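Local coordinates for protein-glutamine deamidase Cif (Burkholderia pseudomallei, PDB 3GQM) that deamidates a glutamine side chain of host NEDD8 to glutamate, which shuts down cullin-RING ubiquitin ligases and blocks the host cell cycle, at residues Leu165-Leu168 / Pro172-Ala175; Lys76-Phe81 / Asp95-Met100. One frame throughout, in Å; residues are numbered along the deposited sequence.

Contact 1: residues Leu165-Leu168 / Pro172-Ala175; sequences LPAL and PRTA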
# COMPACT_ATOMS: atom_id res chain seq x y z
N LEU A 165 1.24 -6.22 10.25
CA LEU A 165 1.30 -7.23 11.34
C LEU A 165 1.56 -6.54 12.69
O LEU A 165 2.66 -6.62 13.24
CB LEU A 165 2.43 -8.24 11.06
CG LEU A 165 2.34 -8.96 9.71
CD1 LEU A 165 3.65 -9.64 9.33
CD2 LEU A 165 1.24 -10.03 9.73
N PRO A 166 0.55 -5.85 13.23
CA PRO A 166 0.84 -5.19 14.50
C PRO A 166 0.95 -6.21 15.60
O PRO A 166 0.31 -7.25 15.52
CB PRO A 166 -0.40 -4.31 14.74
CG PRO A 166 -1.50 -4.86 13.87
CD PRO A 166 -0.85 -5.71 12.79
N ALA A 167 1.74 -5.92 16.63
CA ALA A 167 1.70 -6.82 17.81
C ALA A 167 0.45 -6.51 18.66
O ALA A 167 0.15 -5.35 18.97
CB ALA A 167 2.98 -6.73 18.63
N LEU A 168 -0.31 -7.56 18.94
CA LEU A 168 -1.53 -7.48 19.77
C LEU A 168 -1.39 -8.26 21.09
O LEU A 168 -1.17 -9.48 21.09
CB LEU A 168 -2.77 -7.95 18.98
CG LEU A 168 -3.59 -6.93 18.18
CD1 LEU A 168 -2.85 -5.67 17.69
CD2 LEU A 168 -4.25 -7.65 17.00
N PRO A 172 -3.72 -13.09 19.07
CA PRO A 172 -3.02 -13.86 18.03
C PRO A 172 -2.28 -12.89 17.09
O PRO A 172 -2.61 -11.70 17.07
CB PRO A 172 -4.18 -14.57 17.31
CG PRO A 172 -5.39 -13.62 17.50
CD PRO A 172 -5.08 -12.69 18.65
N ARG A 173 -1.26 -13.38 16.38
CA ARG A 173 -0.61 -12.63 15.29
C ARG A 173 -1.69 -12.44 14.23
O ARG A 173 -2.27 -13.41 13.74
CB ARG A 173 0.56 -13.42 14.68
CG ARG A 173 1.36 -12.75 13.53
CD ARG A 173 2.80 -12.27 14.00
NE ARG A 173 2.80 -10.83 14.21
CZ ARG A 173 3.82 -10.09 14.65
NH1 ARG A 173 3.65 -8.77 14.77
NH2 ARG A 173 4.99 -10.63 14.99
N THR A 174 -1.94 -11.18 13.91
CA THR A 174 -3.08 -10.74 13.13
C THR A 174 -2.53 -9.93 11.99
O THR A 174 -1.48 -9.30 12.13
CB THR A 174 -3.96 -9.82 14.01
OG1 THR A 174 -4.29 -10.54 15.18
CG2 THR A 174 -5.23 -9.43 13.30
N ALA A 175 -3.22 -9.98 10.86
CA ALA A 175 -2.75 -9.38 9.63
C ALA A 175 -3.88 -8.56 9.04
O ALA A 175 -5.01 -9.02 9.03
CB ALA A 175 -2.33 -10.47 8.63
O HOH W 1 0.66 -9.38 13.83
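Arg173 sends CG out trans to its own amide nitrogen (chi1 -179°), and bends at chi2 and chi3 then bring the edge of its guanidinium back to Leu165, although its CB points away from 165-168. There NH1 meets the Leu165 O at 2.8 Å, near the guanidinium plane but at a bent N-H...O angle of 121°, so the bond is weak; NH1 also bonds to the Lys146 O, and NH2 to the Asp143 O. A long, multi-donor side chain suits this place, where several backbone carbonyls converge.

One water lies between the two segments. It accepts from Arg173 NE at 2.6 Å, lying in the guanidinium plane, and donates to the Pro166 O and the Thr174 O, thereby bridging the two backbones. The Thr174 O also receives a CA-H...O contact from Leu165 CA at 3.6 Å.

Side-chain packing completes the join at both ends. Leu165 CD2 makes an apolar contact with Ala175 CB (3.8 Å), a methyl small enough to let the chains come close. Leu168 crosses Thr174 at about a right angle, its CD2 methyl resting 3.4 Å from Thr174 OG1, whose hydroxyl donates a hydrogen bond to the Pro172 O (2.8 Å) from well above that carbonyl's plane.

Leu165 ends strand 159-165, and the other residues belong to the connection to its antiparallel neighbour 176-178, with Val150 of strand 147-154 against Leu165 and helix 206-212 touching Leu165, Arg173 and Ala175.

Contact 2: residues Lys76-Phe81 / Asp95-Met100; sequences KSVTDF and DPFALM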
# COMPACT_ATOMS: atom_id res chain seq x y z
N LYS A 76 6.60 24.59 -12.35
CA LYS A 76 7.79 24.60 -13.19
C LYS A 76 7.67 23.63 -14.36
O LYS A 76 7.84 24.00 -15.54
CB LYS A 76 9.01 24.31 -12.35
CG LYS A 76 10.28 24.40 -13.16
CD LYS A 76 11.49 23.87 -12.42
CE LYS A 76 12.60 23.51 -13.46
NZ LYS A 76 12.43 22.10 -14.05
N SER A 77 7.33 22.38 -14.05
CA SER A 77 7.16 21.36 -15.09
C SER A 77 6.13 21.79 -16.15
O SER A 77 6.30 21.56 -17.37
CB SER A 77 6.78 20.00 -14.44
OG SER A 77 6.15 19.14 -15.38
N VAL A 78 5.03 22.39 -15.70
CA VAL A 78 3.97 22.75 -16.63
C VAL A 78 4.50 23.86 -17.58
O VAL A 78 4.24 23.85 -18.78
CB VAL A 78 2.69 23.19 -15.87
CG1 VAL A 78 1.83 24.12 -16.72
CG2 VAL A 78 1.88 21.99 -15.42
N THR A 79 5.27 24.79 -17.01
CA THR A 79 5.89 25.85 -17.80
C THR A 79 6.86 25.26 -18.81
O THR A 79 6.86 25.66 -19.96
CB THR A 79 6.65 26.85 -16.89
OG1 THR A 79 5.80 27.24 -15.81
CG2 THR A 79 7.02 28.11 -17.65
N ASP A 80 7.70 24.32 -18.37
CA ASP A 80 8.62 23.62 -19.27
C ASP A 80 7.81 23.17 -20.47
O ASP A 80 8.25 23.29 -21.60
CB ASP A 80 9.27 22.42 -18.56
CG ASP A 80 10.30 22.82 -17.50
OD1 ASP A 80 10.69 24.01 -17.39
OD2 ASP A 80 10.75 21.94 -16.73
N PHE A 81 6.58 22.71 -20.24
CA PHE A 81 5.77 22.18 -21.31
C PHE A 81 4.98 23.21 -22.10
O PHE A 81 4.19 22.82 -22.97
CB PHE A 81 4.83 21.10 -20.76
CG PHE A 81 5.47 19.77 -20.68
CD1 PHE A 81 5.29 18.85 -21.70
CD2 PHE A 81 6.28 19.44 -19.61
CE1 PHE A 81 5.89 17.59 -21.64
CE2 PHE A 81 6.88 18.20 -19.54
CZ PHE A 81 6.69 17.27 -20.55
N ASP A 95 -4.57 16.96 -15.61
CA ASP A 95 -4.23 18.16 -14.90
C ASP A 95 -3.28 17.80 -13.79
O ASP A 95 -3.68 17.20 -12.79
CB ASP A 95 -5.45 18.84 -14.29
CG ASP A 95 -5.12 20.21 -13.71
OD1 ASP A 95 -4.13 20.34 -12.93
OD2 ASP A 95 -5.84 21.16 -14.04
N PRO A 96 -2.01 18.20 -13.93
CA PRO A 96 -0.98 17.90 -12.97
C PRO A 96 -1.23 18.58 -11.61
O PRO A 96 -0.57 18.21 -10.66
CB PRO A 96 0.29 18.49 -13.64
CG PRO A 96 -0.21 19.57 -14.42
CD PRO A 96 -1.53 19.15 -14.95
N PHE A 97 -2.16 19.53 -11.50
CA PHE A 97 -2.46 20.07 -10.15
C PHE A 97 -3.54 19.33 -9.39
O PHE A 97 -3.78 19.62 -8.22
CB PHE A 97 -2.76 21.58 -10.16
CG PHE A 97 -1.60 22.41 -10.63
CD1 PHE A 97 -0.55 22.72 -9.77
CD2 PHE A 97 -1.57 22.87 -11.94
CE1 PHE A 97 0.53 23.47 -10.21
CE2 PHE A 97 -0.49 23.63 -12.38
CZ PHE A 97 0.56 23.93 -11.51
N ALA A 98 -4.18 18.37 -10.03
CA ALA A 98 -5.31 17.68 -9.41
C ALA A 98 -4.83 16.79 -8.28
O ALA A 98 -3.68 16.40 -8.22
CB ALA A 98 -6.09 16.86 -10.44
N LEU A 99 -5.71 16.49 -7.36
CA LEU A 99 -5.31 15.67 -6.24
C LEU A 99 -5.37 14.24 -6.73
O LEU A 99 -6.13 13.91 -7.63
CB LEU A 99 -6.18 15.91 -5.01
CG LEU A 99 -6.16 17.32 -4.41
CD1 LEU A 99 -6.46 17.19 -2.94
CD2 LEU A 99 -4.81 17.99 -4.63
N MET A 100 -4.53 13.40 -6.17
CA MET A 100 -4.48 12.09 -6.73
C MET A 100 -5.01 11.00 -5.80
O MET A 100 -4.99 11.16 -4.60
CB MET A 100 -3.09 11.80 -7.25
CG MET A 100 -2.01 11.69 -6.22
SD MET A 100 -0.48 11.44 -7.15
CE MET A 100 -0.99 10.22 -8.39
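An Asx turn overlaid on a type I beta turn, Asp95 to Ala98, presents Pro96 and Phe97 to the last turns of helix 67-80. Their partner there is the buried Val78, and the contact is wholly apolar, with no hydrogen bond across it. Val78 CG2, which lies anti to the carbonyl carbon, is the branch that does the touching: it presses on Pro96 CG at 3.4 Å, tighter than usual for two carbons, with the two side chains crossing at about a right angle. The same methyl approaches Phe97 CE2 obliquely at 4.2 Å, a looser contact.

Each residue type fits its role. A beta-branched valine offers a short, stiff side chain, while proline's restricted phi suits the second position of a type I turn and leaves its ring as a compact apolar surface. Tyr87 of helix 84-91 touches both Val78 and Pro96, and Ile74 of helix 67-80 touches Pro96 and Phe97, so the turn sits against two consecutive helices. The turn closes through Ala98 N to the Asp95 O at 3.0 Å. Its aspartate adds a second bond, for Phe97 N donates to Asp95 OD1 at 2.6 Å, nearly along the carboxylate C-O axis.

The two contacts lie on opposite sides of the chain's centre, their own centres about 41 Å apart and their nearest atoms about 24 Å apart, so neither touches the other. They follow in series along the chain: contact 2 closes before helix 104-116, which starts at Cys104, the probable active-site cysteine, and contact 1 opens at the end of strand 159-165, which starts at His159, likewise a probable active-site residue. Contact 2 joins helix 67-80 to the loop that follows helix 84-91, whereas contact 1 joins the two ends of a connection within the antiparallel sheet. They are thus separate local joins, one in the helical part and one at the sheet, and neither forms part of the probable active site.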